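Local coordinates for AA9 family lytic polysaccharide monooxygenase cel61B (Hypocrea jecorina, PDB 2VTC), which oxidatively cleaves the glycosidic bonds of cellulose at a single copper ion, using a reducing agent and O2 or H2O2, at residues Ile113-Val118 against Trp161-Pro166; Asp39-Lys44 against Glu59-Gly64. All coordinates share one frame; numbering follows the deposited sequence.

Interaction 1: residues Ile113-Val118 against Trp161-Pro166; sequences IVTYVV and WTVKIP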
ATOM      1  N   ILE A 113       1.134  -7.986  -5.277  1.00 16.62           N
ATOM      2  CA  ILE A 113       0.644  -7.164  -4.164  1.00 16.61           C
ATOM      3  C   ILE A 113       1.726  -7.147  -3.093  1.00 16.70           C
ATOM      4  O   ILE A 113       2.240  -8.205  -2.718  1.00 16.38           O
ATOM      5  CB  ILE A 113      -0.670  -7.759  -3.571  1.00 17.19           C
ATOM      6  CG1 ILE A 113      -1.755  -7.840  -4.664  1.00 17.14           C
ATOM      7  CG2 ILE A 113      -1.131  -6.944  -2.358  1.00 16.59           C
ATOM      8  CD1 ILE A 113      -3.105  -8.308  -4.173  1.00 18.38           C
ATOM      9  N   VAL A 114       2.096  -5.938  -2.634  1.00 16.28           N
ATOM     10  CA  VAL A 114       3.137  -5.800  -1.601  1.00 15.88           C
ATOM     11  C   VAL A 114       2.655  -4.809  -0.523  1.00 15.40           C
ATOM     12  O   VAL A 114       1.876  -3.889  -0.818  1.00 15.86           O
ATOM     13  CB  VAL A 114       4.488  -5.301  -2.207  1.00 16.71           C
ATOM     14  CG1 VAL A 114       5.097  -6.328  -3.190  1.00 16.28           C
ATOM     15  CG2 VAL A 114       4.311  -3.938  -2.911  1.00 18.60           C
ATOM     16  N   THR A 115       3.113  -5.025   0.716  1.00 15.60           N
ATOM     17  CA  THR A 115       2.809  -4.112   1.832  1.00 15.09           C
ATOM     18  C   THR A 115       4.082  -3.813   2.623  1.00 14.89           C
ATOM     19  O   THR A 115       4.899  -4.704   2.883  1.00 14.84           O
ATOM     20  CB  THR A 115       1.733  -4.692   2.777  1.00 15.03           C
ATOM     21  OG1 THR A 115       0.631  -5.152   1.981  1.00 17.00           O
ATOM     22  CG2 THR A 115       1.196  -3.644   3.749  1.00 15.08           C
ATOM     23  N   TYR A 116       4.223  -2.541   2.997  1.00 15.20           N
ATOM     24  CA  TYR A 116       5.406  -2.076   3.744  1.00 14.88           C
ATOM     25  C   TYR A 116       4.947  -1.416   5.044  1.00 15.45           C
ATOM     26  O   TYR A 116       3.772  -1.005   5.178  1.00 16.14           O
ATOM     27  CB  TYR A 116       6.186  -1.033   2.926  1.00 14.50           C
ATOM     28  CG  TYR A 116       6.696  -1.494   1.569  1.00 14.56           C
ATOM     29  CD1 TYR A 116       7.997  -1.965   1.405  1.00 14.46           C
ATOM     30  CD2 TYR A 116       5.866  -1.426   0.433  1.00 13.97           C
ATOM     31  CE1 TYR A 116       8.465  -2.402   0.155  1.00 15.60           C
ATOM     32  CE2 TYR A 116       6.318  -1.851  -0.811  1.00 15.91           C
ATOM     33  CZ  TYR A 116       7.618  -2.323  -0.949  1.00 14.82           C
ATOM     34  OH  TYR A 116       8.080  -2.720  -2.194  1.00 16.73           O
ATOM     35  N   VAL A 117       5.896  -1.271   5.970  1.00 15.93           N
ATOM     36  CA  VAL A 117       5.672  -0.501   7.208  1.00 15.93           C
ATOM     37  C   VAL A 117       6.849   0.447   7.461  1.00 15.77           C
ATOM     38  O   VAL A 117       7.964   0.161   7.061  1.00 15.51           O
ATOM     39  CB  VAL A 117       5.419  -1.442   8.415  1.00 16.18           C
ATOM     40  CG1 VAL A 117       6.627  -2.309   8.702  1.00 17.30           C
ATOM     41  CG2 VAL A 117       4.944  -0.661   9.665  1.00 16.71           C
ATOM     42  N   VAL A 118       6.551   1.594   8.058  1.00 15.09           N
ATOM     43  CA  VAL A 118       7.565   2.561   8.458  1.00 17.57           C
ATOM     44  C   VAL A 118       7.202   3.111   9.845  1.00 16.51           C
ATOM     45  O   VAL A 118       6.021   3.322  10.162  1.00 17.34           O
ATOM     46  CB  VAL A 118       7.628   3.739   7.481  1.00 16.44           C
ATOM     47  CG1 VAL A 118       6.414   4.594   7.636  1.00 24.32           C
ATOM     48  CG2 VAL A 118       8.834   4.583   7.749  1.00 23.26           C
ATOM     49  N   TRP A 161      -7.700  -7.830   1.084  1.00 25.38           N
ATOM     50  CA  TRP A 161      -6.370  -8.432   1.211  1.00 23.97           C
ATOM     51  C   TRP A 161      -5.905  -8.441   2.670  1.00 23.97           C
ATOM     52  O   TRP A 161      -5.928  -7.401   3.338  1.00 23.81           O
ATOM     53  CB  TRP A 161      -5.323  -7.715   0.337  1.00 23.71           C
ATOM     54  CG  TRP A 161      -4.153  -8.608   0.087  1.00 24.08           C
ATOM     55  CD1 TRP A 161      -2.927  -8.574   0.702  1.00 23.77           C
ATOM     56  CD2 TRP A 161      -4.115  -9.714  -0.824  1.00 23.89           C
ATOM     57  NE1 TRP A 161      -2.130  -9.596   0.221  1.00 24.75           N
ATOM     58  CE2 TRP A 161      -2.842 -10.311  -0.713  1.00 24.17           C
ATOM     59  CE3 TRP A 161      -5.054 -10.266  -1.719  1.00 24.50           C
ATOM     60  CZ2 TRP A 161      -2.470 -11.431  -1.467  1.00 24.08           C
ATOM     61  CZ3 TRP A 161      -4.683 -11.372  -2.468  1.00 23.94           C
ATOM     62  CH2 TRP A 161      -3.399 -11.941  -2.340  1.00 24.54           C
ATOM     63  N   THR A 162      -5.480  -9.607   3.142  1.00 23.35           N
ATOM     64  CA  THR A 162      -5.046  -9.794   4.537  1.00 24.01           C
ATOM     65  C   THR A 162      -3.536  -9.633   4.651  1.00 23.46           C
ATOM     66  O   THR A 162      -2.771 -10.252   3.896  1.00 23.71           O
ATOM     67  CB  THR A 162      -5.459 -11.188   5.084  1.00 24.54           C
ATOM     68  OG1 THR A 162      -6.887 -11.258   5.174  1.00 25.98           O
ATOM     69  CG2 THR A 162      -4.858 -11.448   6.476  1.00 25.66           C
ATOM     70  N   VAL A 163      -3.120  -8.792   5.601  1.00 23.00           N
ATOM     71  CA  VAL A 163      -1.712  -8.579   5.912  1.00 22.54           C
ATOM     72  C   VAL A 163      -1.511  -8.718   7.420  1.00 22.62           C
ATOM     73  O   VAL A 163      -2.151  -8.011   8.188  1.00 22.82           O
ATOM     74  CB  VAL A 163      -1.226  -7.161   5.452  1.00 21.89           C
ATOM     75  CG1 VAL A 163       0.224  -6.942   5.813  1.00 22.68           C
ATOM     76  CG2 VAL A 163      -1.390  -7.014   3.941  1.00 21.35           C
ATOM     77  N   LYS A 164      -0.621  -9.617   7.818  1.00 23.17           N
ATOM     78  CA  LYS A 164      -0.233  -9.792   9.222  1.00 24.15           C
ATOM     79  C   LYS A 164       0.819  -8.774   9.683  1.00 23.79           C
ATOM     80  O   LYS A 164       1.867  -8.622   9.035  1.00 23.49           O
ATOM     81  CB  LYS A 164       0.298 -11.211   9.460  1.00 24.28           C
ATOM     82  CG  LYS A 164       0.430 -11.571  10.948  1.00 26.81           C
ATOM     83  CD  LYS A 164       0.996 -12.976  11.148  1.00 27.19           C
ATOM     84  CE  LYS A 164       1.075 -13.333  12.624  1.00 32.20           C
ATOM     85  NZ  LYS A 164      -0.265 -13.299  13.307  1.00 35.11           N
ATOM     86  N   ILE A 165       0.527  -8.083  10.792  1.00 23.81           N
ATOM     87  CA  ILE A 165       1.534  -7.258  11.481  1.00 23.84           C
ATOM     88  C   ILE A 165       2.491  -8.229  12.196  1.00 24.17           C
ATOM     89  O   ILE A 165       2.038  -9.009  13.029  1.00 24.73           O
ATOM     90  CB  ILE A 165       0.871  -6.285  12.497  1.00 23.48           C
ATOM     91  CG1 ILE A 165      -0.118  -5.358  11.793  1.00 23.63           C
ATOM     92  CG2 ILE A 165       1.936  -5.459  13.238  1.00 24.19           C
ATOM     93  CD1 ILE A 165      -0.949  -4.506  12.755  1.00 23.34           C
ATOM     94  N   PRO A 166       3.801  -8.209  11.857  1.00 24.04           N
ATOM     95  CA  PRO A 166       4.770  -9.129  12.463  1.00 24.61           C
ATOM     96  C   PRO A 166       4.665  -9.149  13.994  1.00 25.10           C
ATOM     97  O   PRO A 166       4.535  -8.082  14.630  1.00 24.52           O
ATOM     98  CB  PRO A 166       6.119  -8.554  12.022  1.00 24.57           C
ATOM     99  CG  PRO A 166       5.809  -7.929  10.694  1.00 24.30           C
ATOM    100  CD  PRO A 166       4.450  -7.310  10.881  1.00 24.59           C
TER
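Ile-113 sets its terminal methyl CD1 over one face of the Trp-161 indole, and this CH-pi contact is the heart of the pairing. CD1 sits 3.7 Å from the centroid of the six-membered ring of Trp-161, only 11° off the ring normal. The second branch of Ile-113 works at the other end of the indole: CG2 lies 3.8 Å from NE1 of Trp-161, so the two methyls together span both rings of the same face. The first torsion of Trp-161 explains the pose, because CG anti to the backbone N (chi1 -159°) brings the ring up under the isoleucine.

Two residues along each strand, Thr-115 and Val-163 meet tip to tip. OG1 of Thr-115 comes within 3.4 Å of CG2 of Val-163, while the methyl CG2 of Thr-115 is 4.0 Å from CG1 of Val-163. That hydroxyl, turned toward an apolar neighbour, finds its polar partners in Gln-138 and His-178 of the adjoining strands.

Ile-113, Thr-115 and Val-163 are buried and form the tight part. The looser side is that of the partly exposed Trp-161, with Thr-162 and Lys-164 on the outward side of strand 160-164; past Val-163 the segments no longer touch.

The two strands belong to different sheets of the beta-sandwich core, 113-119 to the mixed sheet and 160-164 to the edge of the antiparallel one. No hydrogen bond joins the two segments, which implies that dispersion and shape, through methyls, one aromatic face and the flank of a hydroxyl, hold the sheets together here, with the threonine's polarity spent within its own sheet.

Interaction 2: residues Asp39-Lys44 against Glu59-Gly64; sequences DYYYQK and EDLDLG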
ATOM      1  N   ASP A  39     -15.077  11.093  -1.450  1.00 31.41           N
ATOM      2  CA  ASP A  39     -16.073  12.083  -0.991  1.00 32.11           C
ATOM      3  C   ASP A  39     -15.486  13.147  -0.059  1.00 31.85           C
ATOM      4  O   ASP A  39     -15.872  14.320  -0.125  1.00 32.11           O
ATOM      5  CB  ASP A  39     -17.264  11.398  -0.312  1.00 32.85           C
ATOM      6  CG  ASP A  39     -18.222  10.764  -1.317  1.00 36.89           C
ATOM      7  OD1 ASP A  39     -18.060  11.012  -2.536  1.00 40.07           O
ATOM      8  OD2 ASP A  39     -19.130  10.012  -0.890  1.00 40.90           O
ATOM      9  N   TYR A  40     -14.544  12.731   0.783  1.00 30.97           N
ATOM     10  CA  TYR A  40     -13.855  13.641   1.704  1.00 30.22           C
ATOM     11  C   TYR A  40     -13.008  14.696   0.992  1.00 30.46           C
ATOM     12  O   TYR A  40     -12.856  15.817   1.496  1.00 30.70           O
ATOM     13  CB  TYR A  40     -12.965  12.859   2.666  1.00 29.34           C
ATOM     14  CG  TYR A  40     -13.650  11.836   3.549  1.00 28.11           C
ATOM     15  CD1 TYR A  40     -15.050  11.827   3.742  1.00 26.24           C
ATOM     16  CD2 TYR A  40     -12.891  10.894   4.240  1.00 27.55           C
ATOM     17  CE1 TYR A  40     -15.650  10.873   4.568  1.00 26.68           C
ATOM     18  CE2 TYR A  40     -13.472   9.948   5.053  1.00 27.71           C
ATOM     19  CZ  TYR A  40     -14.852   9.939   5.229  1.00 26.82           C
ATOM     20  OH  TYR A  40     -15.412   8.985   6.046  1.00 29.30           O
ATOM     21  N   TYR A  41     -12.429  14.348  -0.158  1.00 30.39           N
ATOM     22  CA  TYR A  41     -11.682  15.328  -0.934  1.00 30.67           C
ATOM     23  C   TYR A  41     -12.605  16.468  -1.344  1.00 31.70           C
ATOM     24  O   TYR A  41     -12.218  17.636  -1.309  1.00 31.68           O
ATOM     25  CB  TYR A  41     -11.012  14.715  -2.177  1.00 30.07           C
ATOM     26  CG  TYR A  41     -10.519  15.768  -3.139  1.00 28.57           C
ATOM     27  CD1 TYR A  41      -9.249  16.323  -3.000  1.00 27.07           C
ATOM     28  CD2 TYR A  41     -11.341  16.257  -4.168  1.00 28.27           C
ATOM     29  CE1 TYR A  41      -8.802  17.307  -3.850  1.00 26.73           C
ATOM     30  CE2 TYR A  41     -10.893  17.255  -5.037  1.00 26.76           C
ATOM     31  CZ  TYR A  41      -9.630  17.777  -4.871  1.00 28.53           C
ATOM     32  OH  TYR A  41      -9.150  18.755  -5.716  1.00 30.02           O
ATOM     33  N   TYR A  42     -13.826  16.112  -1.734  1.00 33.28           N
ATOM     34  CA  TYR A  42     -14.798  17.096  -2.208  1.00 33.91           C
ATOM     35  C   TYR A  42     -15.405  17.883  -1.041  1.00 34.48           C
ATOM     36  O   TYR A  42     -15.619  19.092  -1.167  1.00 35.12           O
ATOM     37  CB  TYR A  42     -15.839  16.448  -3.144  1.00 33.92           C
ATOM     38  CG  TYR A  42     -15.234  16.092  -4.491  1.00 33.91           C
ATOM     39  CD1 TYR A  42     -14.907  17.088  -5.411  1.00 34.10           C
ATOM     40  CD2 TYR A  42     -14.959  14.761  -4.835  1.00 33.47           C
ATOM     41  CE1 TYR A  42     -14.321  16.780  -6.645  1.00 34.87           C
ATOM     42  CE2 TYR A  42     -14.380  14.438  -6.077  1.00 33.96           C
ATOM     43  CZ  TYR A  42     -14.061  15.448  -6.973  1.00 34.84           C
ATOM     44  OH  TYR A  42     -13.495  15.163  -8.202  1.00 34.79           O
ATOM     45  N   GLN A  43     -15.634  17.210   0.088  1.00 34.88           N
ATOM     46  CA  GLN A  43     -15.965  17.890   1.346  1.00 35.47           C
ATOM     47  C   GLN A  43     -14.964  19.007   1.620  1.00 35.41           C
ATOM     48  O   GLN A  43     -15.353  20.148   1.895  1.00 35.33           O
ATOM     49  CB  GLN A  43     -15.954  16.920   2.529  1.00 35.95           C
ATOM     50  CG  GLN A  43     -17.259  16.176   2.813  1.00 37.84           C
ATOM     51  CD  GLN A  43     -17.380  15.771   4.278  1.00 39.72           C
ATOM     52  OE1 GLN A  43     -17.260  16.611   5.183  1.00 41.56           O
ATOM     53  NE2 GLN A  43     -17.629  14.490   4.520  1.00 39.93           N
ATOM     54  N   LYS A  44     -13.674  18.683   1.539  1.00 35.25           N
ATOM     55  CA  LYS A  44     -12.624  19.652   1.825  1.00 35.40           C
ATOM     56  C   LYS A  44     -12.638  20.828   0.838  1.00 35.87           C
ATOM     57  O   LYS A  44     -12.452  21.980   1.240  1.00 35.53           O
ATOM     58  CB  LYS A  44     -11.242  18.985   1.876  1.00 35.62           C
ATOM     59  CG  LYS A  44     -10.143  19.942   2.334  1.00 35.97           C
ATOM     60  CD  LYS A  44      -8.788  19.284   2.422  1.00 37.01           C
ATOM     61  CE  LYS A  44      -7.782  20.182   3.134  1.00 38.88           C
ATOM     62  NZ  LYS A  44      -7.287  21.258   2.248  1.00 39.21           N
ATOM     63  N   GLU A  59      -4.999  13.052  -3.608  1.00 21.18           N
ATOM     64  CA  GLU A  59      -5.738  13.879  -4.564  1.00 22.47           C
ATOM     65  C   GLU A  59      -5.829  13.302  -5.972  1.00 23.17           C
ATOM     66  O   GLU A  59      -5.919  14.074  -6.934  1.00 22.74           O
ATOM     67  CB  GLU A  59      -5.114  15.290  -4.642  1.00 21.90           C
ATOM     68  CG  GLU A  59      -5.147  16.052  -3.311  1.00 23.34           C
ATOM     69  CD  GLU A  59      -4.773  17.516  -3.431  1.00 22.87           C
ATOM     70  OE1 GLU A  59      -4.055  17.908  -4.370  1.00 24.66           O
ATOM     71  OE2 GLU A  59      -5.186  18.279  -2.544  1.00 24.69           O
ATOM     72  N   ASP A  60      -5.749  11.972  -6.108  1.00 23.22           N
ATOM     73  CA  ASP A  60      -6.035  11.353  -7.422  1.00 24.98           C
ATOM     74  C   ASP A  60      -7.542  11.099  -7.559  1.00 24.96           C
ATOM     75  O   ASP A  60      -8.099  10.158  -6.984  1.00 25.58           O
ATOM     76  CB  ASP A  60      -5.207  10.077  -7.643  1.00 24.45           C
ATOM     77  CG  ASP A  60      -5.263   9.599  -9.086  1.00 26.53           C
ATOM     78  OD1 ASP A  60      -6.401   9.550  -9.622  1.00 26.61           O
ATOM     79  OD2 ASP A  60      -4.182   9.304  -9.655  1.00 27.57           O
ATOM     80  N   LEU A  61      -8.202  11.970  -8.321  1.00 26.75           N
ATOM     81  CA  LEU A  61      -9.668  12.079  -8.292  1.00 27.93           C
ATOM     82  C   LEU A  61     -10.427  10.944  -9.028  1.00 28.43           C
ATOM     83  O   LEU A  61     -11.661  10.842  -8.973  1.00 28.13           O
ATOM     84  CB  LEU A  61     -10.093  13.485  -8.768  1.00 28.15           C
ATOM     85  CG  LEU A  61      -9.380  14.693  -8.129  1.00 29.57           C
ATOM     86  CD1 LEU A  61     -10.125  15.993  -8.429  1.00 28.46           C
ATOM     87  CD2 LEU A  61      -9.277  14.523  -6.629  1.00 29.02           C
ATOM     88  N   ASP A  62      -9.658  10.051  -9.636  1.00 28.64           N
ATOM     89  CA  ASP A  62     -10.180   8.919 -10.402  1.00 28.96           C
ATOM     90  C   ASP A  62      -9.871   7.601  -9.710  1.00 28.49           C
ATOM     91  O   ASP A  62     -10.273   6.511 -10.167  1.00 27.67           O
ATOM     92  CB  ASP A  62      -9.482   8.898 -11.750  1.00 30.05           C
ATOM     93  CG  ASP A  62      -9.550  10.226 -12.455  1.00 32.15           C
ATOM     94  OD1 ASP A  62     -10.673  10.750 -12.626  1.00 34.32           O
ATOM     95  OD2 ASP A  62      -8.478  10.730 -12.855  1.00 36.35           O
ATOM     96  N   LEU A  63      -9.110   7.695  -8.625  1.00 27.26           N
ATOM     97  CA  LEU A  63      -8.588   6.524  -7.944  1.00 26.06           C
ATOM     98  C   LEU A  63      -7.573   5.797  -8.849  1.00 25.19           C
ATOM     99  O   LEU A  63      -7.490   4.560  -8.841  1.00 25.64           O
ATOM    100  CB  LEU A  63      -9.733   5.619  -7.455  1.00 26.23           C
ATOM    101  CG  LEU A  63     -10.891   6.289  -6.696  1.00 26.77           C
ATOM    102  CD1 LEU A  63     -11.866   5.255  -6.180  1.00 26.90           C
ATOM    103  CD2 LEU A  63     -10.372   7.144  -5.510  1.00 28.14           C
ATOM    104  N   GLY A  64      -6.799   6.599  -9.577  1.00 23.54           N
ATOM    105  CA  GLY A  64      -5.737   6.170 -10.509  1.00 22.24           C
ATOM    106  C   GLY A  64      -4.429   5.781  -9.843  1.00 21.31           C
ATOM    107  O   GLY A  64      -4.426   5.349  -8.691  1.00 20.46           O
TER
HETATM  108  O   HOH W   1     -13.908  12.330  -8.744  1.00 36.54           O
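Glu-59 opens the contact by passing its CG 3.9 Å from CE1 of Tyr-41, its carboxylate turned nearly perpendicular to the ring (85°). OE2 lies at the ring's edge and is hydrogen-bonded to Tyr-57, while OE1 takes a bond from Asn-81. Asp-60 faces away and orders the turn instead: its OD1 accepts from the backbone N of Asp-62, an Asx turn. Gly-64 N also donates to Asp-60 OD1, at 3.0 Å. Leu-61, within the type I turn from Asp-60 to Leu-63, then reaches back to the helix. Its CD2 stands over the centre of the Tyr-41 ring, 3.5 Å from the centroid, and its CD1 is 3.5 Å from OH of Tyr-42. A water joins that hydroxyl to the backbone, donating to Leu-61 O at 2.7 Å. The ring of Tyr-41 swings away from its own backbone N (chi1 167°), which carries it out to the turn. Replacing Tyr-41 with an alanine would probably leave Leu-61 CD2 without its aromatic face and open a gap between turn and helix. The contact thus ties helix 38-47, at the protein surface, to the loop leading to helix 75-78; Leu-63 is backbone hydrogen-bonded to Gly-21, just ahead of strand 22-28.

How the interactions relate
Interaction 2 comes first along the chain and is complete before interaction 1 begins. Their centres lie 24 Å apart and their nearest atoms about 14 Å, so the two never touch, and they share no helix or strand. Interaction 1 lies deep in the AA9 domain, where strands of two sheets face each other; interaction 2 is at the surface, between a helix and a loop. Each nevertheless has a side chain about 9 Å from that of a copper ligand: Ile-113 from His-108 and Tyr-195, Leu-61 from His-20. Neither reaches the metal, the bound nickel ion being about 13 Å from the side chains of Ile-113 and Leu-61; interaction 1 approaches the site from the buried strands, interaction 2 from the surface loop.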